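Local coordinates for Arf-GAP with coiled-coil, ANK repeat and PH domain-containing protein 2 (Homo sapiens, PDB 6IF3), which acts as a GTPase-activating protein for ARF6 and requires its ankyrin-repeat region, carried by this fragment, to interact with RAB35, at residues 126-129 against 130-134; 159-162 against 163-166. All coordinates share one frame; numbering follows the deposited sequence.

Contact 1: residues 126-129 against 130-134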
ATOM      1  N   ILE A 126      -3.178   6.982  -3.796  1.00 16.59           N
ATOM      2  CA  ILE A 126      -2.108   7.637  -3.061  1.00 16.06           C
ATOM      3  C   ILE A 126      -1.789   6.842  -1.796  1.00 17.09           C
ATOM      4  O   ILE A 126      -0.626   6.735  -1.415  1.00 15.90           O
ATOM      5  CB  ILE A 126      -2.445   9.110  -2.753  1.00 17.83           C
ATOM      6  CG1 ILE A 126      -2.475   9.886  -4.079  1.00 19.61           C
ATOM      7  CG2 ILE A 126      -1.360   9.739  -1.869  1.00 17.01           C
ATOM      8  CD1 ILE A 126      -2.648  11.414  -3.953  1.00 18.61           C
ATOM      9  N   VAL A 127      -2.790   6.254  -1.151  1.00 15.33           N
ATOM     10  CA  VAL A 127      -2.475   5.407   0.006  1.00 16.06           C
ATOM     11  C   VAL A 127      -1.568   4.253  -0.438  1.00 16.93           C
ATOM     12  O   VAL A 127      -0.602   3.895   0.260  1.00 15.46           O
ATOM     13  CB  VAL A 127      -3.740   4.865   0.689  1.00 16.92           C
ATOM     14  CG1 VAL A 127      -3.396   3.792   1.694  1.00 15.41           C
ATOM     15  CG2 VAL A 127      -4.530   6.025   1.352  1.00 14.29           C
ATOM     16  N   THR A 128      -1.889   3.661  -1.585  1.00 17.53           N
ATOM     17  CA  THR A 128      -1.088   2.546  -2.105  1.00 16.90           C
ATOM     18  C   THR A 128       0.390   2.946  -2.329  1.00 15.44           C
ATOM     19  O   THR A 128       1.301   2.234  -1.881  1.00 16.84           O
ATOM     20  CB  THR A 128      -1.671   2.006  -3.399  1.00 19.13           C
ATOM     21  OG1 THR A 128      -2.956   1.421  -3.108  1.00 18.40           O
ATOM     22  CG2 THR A 128      -0.750   0.910  -4.029  1.00 19.62           C
ATOM     23  N   LEU A 129       0.631   4.088  -2.960  1.00 16.52           N
ATOM     24  CA  LEU A 129       2.011   4.560  -3.176  1.00 16.78           C
ATOM     25  C   LEU A 129       2.721   4.813  -1.835  1.00 15.64           C
ATOM     26  O   LEU A 129       3.887   4.425  -1.666  1.00 15.25           O
ATOM     27  CB  LEU A 129       2.049   5.849  -4.008  1.00 17.53           C
ATOM     28  CG  LEU A 129       1.514   5.714  -5.442  1.00 20.47           C
ATOM     29  CD1 LEU A 129       1.637   7.092  -6.130  1.00 21.00           C
ATOM     30  CD2 LEU A 129       2.274   4.649  -6.251  1.00 23.04           C
ATOM     31  N   LEU A 130       2.043   5.477  -0.898  1.00 13.84           N
ATOM     32  CA  LEU A 130       2.654   5.769   0.402  1.00 13.87           C
ATOM     33  C   LEU A 130       2.962   4.474   1.147  1.00 15.23           C
ATOM     34  O   LEU A 130       4.046   4.350   1.717  1.00 18.33           O
ATOM     35  CB  LEU A 130       1.725   6.654   1.262  1.00 15.69           C
ATOM     36  CG  LEU A 130       1.566   8.092   0.761  1.00 14.90           C
ATOM     37  CD1 LEU A 130       0.437   8.827   1.499  1.00 15.48           C
ATOM     38  CD2 LEU A 130       2.853   8.882   0.968  1.00 15.14           C
ATOM     39  N   ARG A 131       2.038   3.505   1.135  1.00 15.49           N
ATOM     40  CA  ARG A 131       2.251   2.269   1.871  0.56 16.09           C
ATOM     41  C   ARG A 131       3.335   1.426   1.223  1.00 15.79           C
ATOM     42  O   ARG A 131       4.136   0.837   1.917  1.00 18.88           O
ATOM     43  CB  ARG A 131       0.950   1.472   1.975  0.56 17.91           C
ATOM     44  CG  ARG A 131      -0.102   2.160   2.833  0.56 20.01           C
ATOM     45  CD  ARG A 131      -0.453   1.376   4.082  0.56 21.14           C
ATOM     46  NE  ARG A 131      -1.313   2.136   4.988  0.56 23.64           N
ATOM     47  CZ  ARG A 131      -2.605   1.882   5.192  0.56 28.50           C
ATOM     48  NH1 ARG A 131      -3.191   0.893   4.552  0.56 28.89           N
ATOM     49  NH2 ARG A 131      -3.310   2.617   6.038  0.56 31.79           N
ATOM     50  N   LEU A 132       3.372   1.380  -0.111  1.00 15.38           N
ATOM     51  CA  LEU A 132       4.410   0.555  -0.767  1.00 16.83           C
ATOM     52  C   LEU A 132       5.809   1.180  -0.601  1.00 13.32           C
ATOM     53  O   LEU A 132       6.811   0.469  -0.470  1.00 17.48           O
ATOM     54  CB  LEU A 132       4.081   0.331  -2.237  1.00 19.98           C
ATOM     55  CG  LEU A 132       2.841  -0.588  -2.358  1.00 21.14           C
ATOM     56  CD1 LEU A 132       2.619  -0.964  -3.800  1.00 27.09           C
ATOM     57  CD2 LEU A 132       2.898  -1.860  -1.452  1.00 26.21           C
ATOM     58  N   ALA A 133       5.866   2.512  -0.544  1.00 16.65           N
ATOM     59  CA  ALA A 133       7.146   3.164  -0.224  1.00 15.37           C
ATOM     60  C   ALA A 133       7.589   2.872   1.214  1.00 14.58           C
ATOM     61  O   ALA A 133       8.788   2.705   1.468  1.00 17.09           O
ATOM     62  CB  ALA A 133       7.041   4.655  -0.458  1.00 15.37           C
ATOM     63  N   ARG A 134       6.638   2.807   2.151  1.00 14.85           N
ATOM     64  CA  ARG A 134       6.950   2.402   3.519  1.00 16.08           C
ATOM     65  C   ARG A 134       7.455   0.961   3.557  1.00 16.46           C
ATOM     66  O   ARG A 134       8.367   0.650   4.295  1.00 18.44           O
ATOM     67  CB  ARG A 134       5.736   2.547   4.444  1.00 19.86           C
ATOM     68  CG  ARG A 134       5.320   4.000   4.663  1.00 28.14           C
ATOM     69  CD  ARG A 134       4.451   4.196   5.923  1.00 36.19           C
ATOM     70  NE  ARG A 134       4.059   5.592   6.117  1.00 34.73           N
ATOM     71  CZ  ARG A 134       3.653   6.101   7.277  1.00 32.74           C
ATOM     72  NH1 ARG A 134       3.627   5.343   8.368  1.00 30.16           N
ATOM     73  NH2 ARG A 134       3.316   7.383   7.356  1.00 35.91           N
TER

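Contact 2: residues 159-162 against 163-166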
ATOM      1  N   ARG A 159       6.087   1.508 -11.541  1.00 18.99           N
ATOM      2  CA  ARG A 159       5.288   0.547 -12.277  1.00 19.16           C
ATOM      3  C   ARG A 159       3.859   0.549 -11.752  1.00 18.19           C
ATOM      4  O   ARG A 159       2.894   0.516 -12.532  1.00 19.21           O
ATOM      5  CB  ARG A 159       5.879  -0.863 -12.160  1.00 18.66           C
ATOM      6  CG  ARG A 159       5.169  -1.863 -13.103  1.00 19.74           C
ATOM      7  CD  ARG A 159       5.762  -3.230 -12.977  1.00 21.55           C
ATOM      8  NE  ARG A 159       5.291  -4.127 -14.024  1.00 22.53           N
ATOM      9  CZ  ARG A 159       5.741  -5.365 -14.187  1.00 24.34           C
ATOM     10  NH1 ARG A 159       6.660  -5.830 -13.340  1.00 25.03           N
ATOM     11  NH2 ARG A 159       5.305  -6.124 -15.193  1.00 25.82           N
ATOM     12  N   ASP A 160       3.718   0.595 -10.433  1.00 17.03           N
ATOM     13  CA  ASP A 160       2.379   0.662  -9.820  1.00 20.54           C
ATOM     14  C   ASP A 160       1.639   1.969 -10.152  1.00 19.96           C
ATOM     15  O   ASP A 160       0.400   1.954 -10.282  1.00 26.65           O
ATOM     16  CB  ASP A 160       2.485   0.523  -8.312  1.00 20.09           C
ATOM     17  CG  ASP A 160       3.112  -0.788  -7.915  1.00 24.27           C
ATOM     18  OD1 ASP A 160       2.820  -1.788  -8.584  1.00 25.00           O
ATOM     19  OD2 ASP A 160       3.902  -0.822  -6.960  1.00 25.56           O
ATOM     20  N   PHE A 161       2.384   3.061 -10.282  1.00 18.76           N
ATOM     21  CA  PHE A 161       1.818   4.350 -10.629  1.00 16.93           C
ATOM     22  C   PHE A 161       1.386   4.373 -12.110  1.00 20.39           C
ATOM     23  O   PHE A 161       0.417   5.079 -12.482  1.00 19.11           O
ATOM     24  CB  PHE A 161       2.840   5.494 -10.353  1.00 16.74           C
ATOM     25  CG  PHE A 161       2.472   6.770 -11.032  1.00 18.26           C
ATOM     26  CD1 PHE A 161       1.330   7.454 -10.649  1.00 18.54           C
ATOM     27  CD2 PHE A 161       3.211   7.238 -12.135  1.00 20.01           C
ATOM     28  CE1 PHE A 161       0.910   8.592 -11.331  1.00 20.72           C
ATOM     29  CE2 PHE A 161       2.796   8.370 -12.811  1.00 20.92           C
ATOM     30  CZ  PHE A 161       1.661   9.053 -12.395  1.00 20.97           C
ATOM     31  N   SER A 162       2.106   3.637 -12.961  1.00 26.14           N
ATOM     32  CA  SER A 162       2.011   3.831 -14.410  1.00 29.85           C
ATOM     33  C   SER A 162       0.593   3.665 -14.985  1.00 31.91           C
ATOM     34  O   SER A 162       0.298   4.239 -16.024  1.00 35.73           O
ATOM     35  CB  SER A 162       2.987   2.895 -15.168  1.00 30.95           C
ATOM     36  OG  SER A 162       2.634   1.513 -15.097  1.00 29.34           O
ATOM     37  N   GLN A 163      -0.294   2.938 -14.311  1.00 30.10           N
ATOM     38  CA  GLN A 163      -1.660   2.819 -14.835  1.00 37.16           C
ATOM     39  C   GLN A 163      -2.692   3.520 -13.956  1.00 32.75           C
ATOM     40  O   GLN A 163      -3.898   3.417 -14.219  1.00 39.19           O
ATOM     41  CB  GLN A 163      -2.047   1.347 -15.023  1.00 41.62           C
ATOM     42  CG  GLN A 163      -1.202   0.600 -16.037  1.00 42.59           C
ATOM     43  CD  GLN A 163      -1.431   0.994 -17.503  1.00 51.21           C
ATOM     44  OE1 GLN A 163      -2.044   2.009 -17.819  1.00 56.07           O
ATOM     45  NE2 GLN A 163      -0.923   0.171 -18.404  1.00 57.96           N
ATOM     46  N   MET A 164      -2.219   4.241 -12.942  1.00 30.36           N
ATOM     47  CA  MET A 164      -3.069   5.130 -12.130  1.00 30.77           C
ATOM     48  C   MET A 164      -3.294   6.486 -12.815  1.00 40.70           C
ATOM     49  O   MET A 164      -2.457   6.942 -13.596  1.00 41.21           O
ATOM     50  CB  MET A 164      -2.451   5.410 -10.773  1.00 27.73           C
ATOM     51  CG  MET A 164      -2.059   4.219  -9.946  1.00 24.92           C
ATOM     52  SD  MET A 164      -1.266   4.888  -8.461  1.00 22.93           S
ATOM     53  CE  MET A 164      -1.004   3.371  -7.528  1.00 20.50           C
ATOM     54  N   ALA A 165      -4.393   7.154 -12.478  1.00 40.38           N
ATOM     55  CA  ALA A 165      -4.597   8.532 -12.924  1.00 45.84           C
ATOM     56  C   ALA A 165      -3.546   9.444 -12.292  1.00 44.20           C
ATOM     57  O   ALA A 165      -3.234   9.315 -11.106  1.00 37.83           O
ATOM     58  CB  ALA A 165      -5.990   9.006 -12.580  1.00 48.57           C
ATOM     59  N   SER A 166      -3.003  10.368 -13.081  1.00 45.07           N
ATOM     60  CA  SER A 166      -1.923  11.229 -12.605  1.00 45.65           C
ATOM     61  C   SER A 166      -2.435  12.252 -11.577  1.00 45.45           C
ATOM     62  O   SER A 166      -1.654  12.820 -10.809  1.00 37.11           O
ATOM     63  CB  SER A 166      -1.256  11.939 -13.793  1.00 54.03           C
ATOM     64  OG  SER A 166      -0.029  12.548 -13.421  1.00 57.13           O
TER
HETATM   65  O   HOH W   1       0.196   7.091 -14.647  1.00 22.73           O

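Contact 1: residues 126-129 against 130-134
I126 and L130 lie side by side one turn apart on helix 124-141, in the third ankyrin repeat, with I126 CG2 touching L130 CD1 at 3.9 Å. The I126 methyl reaches forward because CG2 stands anti to the backbone N, while CG1 (chi1 -67°) leads the end of the side chain away from L130. L130 also folds back over the preceding turn, its CG resting 3.4 Å from I126 O. That oxygen accepts the L130 amide in a nearly straight bond (N-H...O 169°), and the same i to i+4 pattern follows from R131 N to V127 O, L132 N to T128 O and A133 N to L129 O. T128 and L132 repeat the side-by-side arrangement, T128 CG2 meeting L132 CD1 at 3.9 Å; the T128 hydroxyl is hydrogen-bonded to the A124 carbonyl. I126 to L130 and L132 are buried, whereas R131 and A133 are partly exposed. R131 was modelled in two conformers; in the one described, its chain bends at chi2 (-116°), bringing the guanidinium back along buried V127, whose CG1 lies over the centre of one face, 4.0 Å above the plane. This is apolar cover; the polar end, through NH1, is hydrogen-bonded to the backbone of a chain of another protein, which V127, T128 and L132 also touch. A133 adds little beyond its backbone bond. Around the helix, I126 and L129 pack on helix 91-99, V127 and R131 on helix 114-120, and L132 on helix 157-161.

Contact 2: residues 159-162 against 163-166
A type I beta turn, F161 to M164, takes the chain out of helix 157-161 into the loop that follows. Its bond runs from M164 N to F161 O at 2.8 Å, with the donor well above the carbonyl plane, 52° out of it. Within the turn, S162 OG reaches back to donate to R159 O at 2.8 Å; its chi1 of 69° sets the hydroxyl between the backbone N and carbonyl carbon, and the S162 amide adds a weak bond to the same oxygen. The M164 side chain runs back along the last helical residues, extended beyond CG, with CG and CE both 3.4 Å from D160 O. SD comes obliquely to the F161 ring, 4.3 Å from CD1. Farther along the same side, at the ring's tip, S166 OG lies near the ring plane, 4.0 Å from CZ. Water 1 lies over one face toward the rim, within hydrogen-bonding distance of F161 O (3.0 Å) and M164 O. Polar groups thus close the turn through the backbone, whereas thioether and phenyl ring pack it against helix 91-99 and, for M164, an apolar side chain of a chain of another protein.

How the contacts relate
Contact 1 ends before contact 2 begins along the chain, yet their centres are about 12 Å apart and they touch directly. L129 CD2 is 3.7 Å from M164 CE and reaches F161 CB at 4.2 Å, while T128 CG2 lies 4.3 Å from the same M164 methyl. Further along helix 124-141, L132 CD1 packs 3.4 Å from D160 OD2. Residues 159-166 therefore lie against the helix carrying 126-134, and T91 of helix 91-99 borders both. Both contacts also meet the chain of another protein: D160 OD1 forms a salt bridge to a basic side chain of that chain, and R131 NH1 bonds its backbone.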